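Local coordinates for protein dihydrodipicolinate synthase (Aquifex aeolicus, PDB 2EHH) that probably catalyses the condensation of pyruvate with aspartate beta-semialdehyde to 4-hydroxy-tetrahydrodipicolinate, a step of lysine biosynthesis, at residues H86-A91 / V125-I130; A99-P104 / Y115-T120. One frame throughout, in Å; residues are numbered along the deposited sequence.

How the contacts relate
Both contacts belong to one side of an eight-stranded TIM barrel. Their centres lie about 10 Å apart. Contact 1 packs helix 81-93 against the chain that leads into strand 129-133. Contact 2 packs helix 111-124 against strand 98-102, which neighbours strand 129-133 in the barrel. Between the contacts, strand 98-102 pairs in parallel with strand 129-133 and the residue before it: I130 N bonds to A99 O at 2.8 Å, and A99 N to P128 O at 2.9 Å. Contact 2 is the one nearer the predicted catalytic Y132. The V102 side chain is about 4 Å from that of Y132, against about 11 Å for the T88 side chain of contact 1.

Contact 1: residues H86-A91 / V125-I130; sequences HLTAHA and VDIPII
V125 packs onto the backbone of helix 81-93 at T88 and A89. The setting is a TIM barrel. V125 comes just after helix 111-124, where the chain turns toward strand 129-133, and helix 81-93 flanks this turn on the outer layer. From V125 the side chain can be followed outward. V125 CB lies 3.9 Å from the methyl CG2 of T88. The two branches then part. V125 CG1 reaches T88 O at 3.6 Å. V125 CG2 lies 3.7 Å from A89 N and also comes up to A89 CB. The valine fork thus rests on the main chain of the helix as much as on its side chains. An alanine here would probably open a gap over T88 O and A89 and leave the T88 methyl with less apolar cover.

T88 divides its two branches between separate tasks. Its OG1 turns back beside its own N (chi1 -59°) and hydrogen-bonds A84 O of the same helix and T76 OG1. This puts CG2 anti to the backbone N, where it faces the 125-130 segment. T88 CG2 meets I127 CG2 at 3.8 Å, while the hydroxyl is satisfied by its bonds to A84 and T76.

Between V125 and I127 the chain makes an inverse gamma turn centred on D126. The bond from I127 N to V125 O is weak, and N156 ND2 gives that carbonyl a second donor. At either end of this turn, V125 and I127 both point toward the helix. I127 extends its other branch fully, with chi2 at 180°. I127 CD1 ends 4.4 Å from the CB of A91.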
loop_
_atom_site.group_PDB
_atom_site.type_symbol
_atom_site.label_atom_id
_atom_site.label_comp_id
_atom_site.label_asym_id
_atom_site.label_seq_id
_atom_site.Cartn_x
_atom_site.Cartn_y
_atom_site.Cartn_z
ATOM N N HIS A 86 -2.878 -33.103 9.980
ATOM C CA HIS A 86 -3.440 -33.805 11.127
ATOM C C HIS A 86 -4.807 -33.285 11.547
ATOM O O HIS A 86 -5.729 -34.065 11.767
ATOM C CB HIS A 86 -2.478 -33.752 12.317
ATOM C CG HIS A 86 -1.365 -34.750 12.236
ATOM N ND1 HIS A 86 -0.631 -35.142 13.337
ATOM C CD2 HIS A 86 -0.860 -35.443 11.187
ATOM C CE1 HIS A 86 0.273 -36.032 12.971
ATOM N NE2 HIS A 86 0.156 -36.232 11.668
ATOM N N LEU A 87 -4.947 -31.968 11.651
ATOM C CA LEU A 87 -6.220 -31.387 12.055
ATOM C C LEU A 87 -7.298 -31.621 11.000
ATOM O O LEU A 87 -8.462 -31.838 11.327
ATOM C CB LEU A 87 -6.059 -29.887 12.321
ATOM C CG LEU A 87 -7.246 -29.194 12.994
ATOM C CD1 LEU A 87 -7.661 -29.964 14.243
ATOM C CD2 LEU A 87 -6.866 -27.764 13.351
ATOM N N THR A 88 -6.912 -31.577 9.730
ATOM C CA THR A 88 -7.873 -31.797 8.663
ATOM C C THR A 88 -8.296 -33.270 8.687
ATOM O O THR A 88 -9.454 -33.600 8.424
ATOM C CB THR A 88 -7.271 -31.431 7.294
ATOM O OG1 THR A 88 -6.879 -30.050 7.305
ATOM C CG2 THR A 88 -8.293 -31.634 6.190
ATOM N N ALA A 89 -7.356 -34.149 9.022
ATOM C CA ALA A 89 -7.649 -35.579 9.109
ATOM C C ALA A 89 -8.690 -35.788 10.205
ATOM O O ALA A 89 -9.642 -36.556 10.039
ATOM C CB ALA A 89 -6.378 -36.360 9.435
ATOM N N HIS A 90 -8.501 -35.096 11.327
ATOM C CA HIS A 90 -9.421 -35.185 12.456
ATOM C C HIS A 90 -10.833 -34.768 12.045
ATOM O O HIS A 90 -11.807 -35.463 12.345
ATOM C CB HIS A 90 -8.948 -34.286 13.602
ATOM C CG HIS A 90 -9.936 -34.170 14.721
ATOM N ND1 HIS A 90 -10.163 -35.186 15.625
ATOM C CD2 HIS A 90 -10.786 -33.170 15.057
ATOM C CE1 HIS A 90 -11.111 -34.817 16.470
ATOM N NE2 HIS A 90 -11.507 -33.598 16.146
ATOM N N ALA A 91 -10.938 -33.628 11.370
ATOM C CA ALA A 91 -12.229 -33.118 10.919
ATOM C C ALA A 91 -12.938 -34.170 10.073
ATOM O O ALA A 91 -14.143 -34.384 10.198
ATOM C CB ALA A 91 -12.032 -31.834 10.111
ATOM N N VAL A 125 -6.174 -36.033 2.958
ATOM C CA VAL A 125 -7.513 -36.168 3.519
ATOM C C VAL A 125 -8.625 -36.019 2.487
ATOM O O VAL A 125 -8.755 -34.977 1.837
ATOM C CB VAL A 125 -7.737 -35.122 4.629
ATOM C CG1 VAL A 125 -8.981 -35.465 5.426
ATOM C CG2 VAL A 125 -6.510 -35.057 5.524
ATOM N N ASP A 126 -9.434 -37.066 2.359
ATOM C CA ASP A 126 -10.541 -37.075 1.416
ATOM C C ASP A 126 -11.758 -36.326 1.957
ATOM O O ASP A 126 -12.793 -36.924 2.259
ATOM C CB ASP A 126 -10.906 -38.525 1.072
ATOM C CG ASP A 126 -12.081 -38.623 0.121
ATOM O OD1 ASP A 126 -12.188 -37.768 -0.782
ATOM O OD2 ASP A 126 -12.892 -39.564 0.270
ATOM N N ILE A 127 -11.624 -35.010 2.089
ATOM C CA ILE A 127 -12.713 -34.170 2.580
ATOM C C ILE A 127 -12.753 -32.891 1.749
ATOM O O ILE A 127 -11.711 -32.389 1.331
ATOM C CB ILE A 127 -12.507 -33.794 4.071
ATOM C CG1 ILE A 127 -13.736 -33.048 4.602
ATOM C CG2 ILE A 127 -11.267 -32.914 4.229
ATOM C CD1 ILE A 127 -13.619 -32.632 6.061
ATOM N N PRO A 128 -13.953 -32.354 1.483
ATOM C CA PRO A 128 -14.015 -31.122 0.689
ATOM C C PRO A 128 -13.227 -30.014 1.386
ATOM O O PRO A 128 -13.382 -29.791 2.583
ATOM C CB PRO A 128 -15.511 -30.826 0.631
ATOM C CG PRO A 128 -16.119 -32.206 0.647
ATOM C CD PRO A 128 -15.301 -32.895 1.724
ATOM N N ILE A 129 -12.385 -29.322 0.629
ATOM C CA ILE A 129 -11.562 -28.259 1.185
ATOM C C ILE A 129 -11.849 -26.896 0.577
ATOM O O ILE A 129 -11.980 -26.762 -0.640
ATOM C CB ILE A 129 -10.067 -28.576 0.984
ATOM C CG1 ILE A 129 -9.697 -29.819 1.796
ATOM C CG2 ILE A 129 -9.208 -27.374 1.392
ATOM C CD1 ILE A 129 -8.349 -30.401 1.438
ATOM N N ILE A 130 -11.944 -25.891 1.444
ATOM C CA ILE A 130 -12.184 -24.516 1.024
ATOM C C ILE A 130 -10.937 -23.703 1.349
ATOM O O ILE A 130 -10.527 -23.626 2.506
ATOM C CB ILE A 130 -13.365 -23.867 1.788
ATOM C CG1 ILE A 130 -14.614 -24.740 1.676
ATOM C CG2 ILE A 130 -13.645 -22.466 1.223
ATOM C CD1 ILE A 130 -15.804 -24.216 2.469
#

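Contact 2: residues A99-P104 / Y115-T120; sequences ALVVVP and YEHFKT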
loop_
_atom_site.group_PDB
_atom_site.type_symbol
_atom_site.label_atom_id
_atom_site.label_comp_id
_atom_site.label_asym_id
_atom_site.label_seq_id
_atom_site.Cartn_x
_atom_site.Cartn_y
_atom_site.Cartn_z
ATOM N N ALA A 99 -13.551 -28.679 5.233
ATOM C CA ALA A 99 -12.450 -28.100 5.992
ATOM C C ALA A 99 -12.030 -26.772 5.367
ATOM O O ALA A 99 -11.800 -26.696 4.162
ATOM C CB ALA A 99 -11.263 -29.058 6.012
ATOM N N LEU A 100 -11.954 -25.731 6.193
ATOM C CA LEU A 100 -11.535 -24.406 5.741
ATOM C C LEU A 100 -10.047 -24.324 6.066
ATOM O O LEU A 100 -9.656 -24.380 7.233
ATOM C CB LEU A 100 -12.287 -23.310 6.497
ATOM C CG LEU A 100 -11.954 -21.871 6.085
ATOM C CD1 LEU A 100 -12.929 -21.410 5.006
ATOM C CD2 LEU A 100 -12.055 -20.961 7.292
ATOM N N VAL A 101 -9.221 -24.200 5.036
ATOM C CA VAL A 101 -7.779 -24.153 5.213
ATOM C C VAL A 101 -7.235 -22.797 4.804
ATOM O O VAL A 101 -7.207 -22.459 3.622
ATOM C CB VAL A 101 -7.110 -25.248 4.376
ATOM C CG1 VAL A 101 -5.608 -25.243 4.608
ATOM C CG2 VAL A 101 -7.719 -26.606 4.736
ATOM N N VAL A 102 -6.812 -22.016 5.788
ATOM C CA VAL A 102 -6.297 -20.683 5.512
ATOM C C VAL A 102 -4.943 -20.719 4.813
ATOM O O VAL A 102 -4.154 -21.655 4.991
ATOM C CB VAL A 102 -6.175 -19.854 6.825
ATOM C CG1 VAL A 102 -5.046 -20.410 7.694
ATOM C CG2 VAL A 102 -5.939 -18.381 6.504
ATOM N N VAL A 103 -4.692 -19.715 3.981
ATOM C CA VAL A 103 -3.409 -19.605 3.303
ATOM C C VAL A 103 -2.445 -19.324 4.453
ATOM O O VAL A 103 -2.723 -18.475 5.293
ATOM C CB VAL A 103 -3.387 -18.400 2.327
ATOM C CG1 VAL A 103 -1.960 -18.106 1.881
ATOM C CG2 VAL A 103 -4.274 -18.686 1.126
ATOM N N PRO A 104 -1.315 -20.040 4.516
ATOM C CA PRO A 104 -0.335 -19.835 5.586
ATOM C C PRO A 104 0.000 -18.372 5.869
ATOM O O PRO A 104 0.392 -17.622 4.969
ATOM C CB PRO A 104 0.868 -20.614 5.089
ATOM C CG PRO A 104 0.214 -21.807 4.442
ATOM C CD PRO A 104 -0.917 -21.167 3.650
ATOM N N TYR A 115 1.306 -24.128 -3.086
ATOM C CA TYR A 115 0.804 -25.258 -3.868
ATOM C C TYR A 115 1.032 -26.560 -3.102
ATOM O O TYR A 115 0.102 -27.340 -2.884
ATOM C CB TYR A 115 1.528 -25.328 -5.219
ATOM C CG TYR A 115 1.295 -26.614 -5.979
ATOM C CD1 TYR A 115 0.056 -26.900 -6.556
ATOM C CD2 TYR A 115 2.316 -27.552 -6.118
ATOM C CE1 TYR A 115 -0.155 -28.092 -7.258
ATOM C CE2 TYR A 115 2.117 -28.744 -6.815
ATOM C CZ TYR A 115 0.883 -29.007 -7.383
ATOM O OH TYR A 115 0.698 -30.176 -8.090
ATOM N N GLU A 116 2.270 -26.793 -2.682
ATOM C CA GLU A 116 2.576 -28.022 -1.951
ATOM C C GLU A 116 1.812 -28.133 -0.636
ATOM O O GLU A 116 1.456 -29.231 -0.212
ATOM C CB GLU A 116 4.085 -28.137 -1.712
ATOM C CG GLU A 116 4.869 -28.267 -3.008
ATOM C CD GLU A 116 6.315 -28.664 -2.796
ATOM O OE1 GLU A 116 7.100 -28.565 -3.764
ATOM O OE2 GLU A 116 6.664 -29.082 -1.671
ATOM N N HIS A 117 1.542 -26.996 0.000
ATOM C CA HIS A 117 0.799 -26.984 1.258
ATOM C C HIS A 117 -0.608 -27.548 1.055
ATOM O O HIS A 117 -0.991 -28.553 1.661
ATOM C CB HIS A 117 0.700 -25.548 1.790
ATOM C CG HIS A 117 -0.109 -25.411 3.042
ATOM N ND1 HIS A 117 0.347 -25.823 4.279
ATOM C CD2 HIS A 117 -1.339 -24.885 3.255
ATOM C CE1 HIS A 117 -0.564 -25.551 5.196
ATOM N NE2 HIS A 117 -1.600 -24.982 4.599
ATOM N N PHE A 118 -1.372 -26.898 0.189
ATOM C CA PHE A 118 -2.738 -27.314 -0.081
ATOM C C PHE A 118 -2.816 -28.674 -0.756
ATOM O O PHE A 118 -3.729 -29.454 -0.483
ATOM C CB PHE A 118 -3.444 -26.253 -0.925
ATOM C CG PHE A 118 -3.804 -25.015 -0.150
ATOM C CD1 PHE A 118 -4.914 -25.003 0.690
ATOM C CD2 PHE A 118 -3.013 -23.874 -0.229
ATOM C CE1 PHE A 118 -5.233 -23.872 1.448
ATOM C CE2 PHE A 118 -3.321 -22.736 0.522
ATOM C CZ PHE A 118 -4.433 -22.737 1.362
ATOM N N LYS A 119 -1.859 -28.960 -1.629
ATOM C CA LYS A 119 -1.835 -30.241 -2.325
ATOM C C LYS A 119 -1.635 -31.357 -1.299
ATOM O O LYS A 119 -2.351 -32.360 -1.304
ATOM C CB LYS A 119 -0.699 -30.262 -3.346
ATOM C CG LYS A 119 -0.693 -31.475 -4.264
ATOM C CD LYS A 119 0.564 -31.491 -5.123
ATOM C CE LYS A 119 0.447 -32.470 -6.285
ATOM N NZ LYS A 119 0.180 -33.864 -5.837
ATOM N N THR A 120 -0.663 -31.169 -0.413
ATOM C CA THR A 120 -0.366 -32.159 0.619
ATOM C C THR A 120 -1.588 -32.469 1.474
ATOM O O THR A 120 -1.932 -33.636 1.682
ATOM C CB THR A 120 0.800 -31.684 1.514
ATOM O OG1 THR A 120 1.979 -31.560 0.711
ATOM C CG2 THR A 120 1.069 -32.684 2.644
HETATM O O HOH W 1 -3.286 -23.753 6.412
#
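Different first torsions bring H117 and F118 to the 99-104 segment. H117 has CG anti to the backbone N (chi1 177°), which carries its imidazole out to P104. F118 has CG anti to the carbonyl carbon (chi1 -74°), and its ring swings across to V101 and V103. P104 sits over one face of the imidazole. Its CG is 3.6 Å from the H117 ring centroid and only 11° off the ring normal, a CH-pi contact.

The imidazole is also held at its rim. A water lies in the ring plane, 2.8 Å from H117 NE2. The same water donates to V102 O at 2.7 Å, and it bridges the helix to the end of the strand. On the other ring nitrogen, ND1 bonds to T81 OG1 of helix 81-93. With a partner at each nitrogen, the ring is fixed in rotation.

These residues belong to the beta-alpha-beta unit formed by strand 98-102, helix 111-124 and strand 129-133, one step of the TIM barrel. Helix 115-120 runs nearly antiparallel to strand 99-102, their axes 10.5 Å apart at closest. F118 fills the layer between them, and its ring also touches I131 of the next strand. V101 O meets the F118 edge in the ring plane, 3.3 Å from CE1. V101 CG1 packs on F118 CE1 at 3.5 Å. The V103 and F118 side chains cross at about a right angle, with V103 CG2 4.1 Å from F118 CZ. V102 points away from the helix. It packs on Y132 of its own chain, the predicted proton donor/acceptor, and on Y106 of a second subunit, predicted to be part of a proton relay. Back on the helix, H117 CD2 stands 3.9 Å above the F118 ring, over its centre.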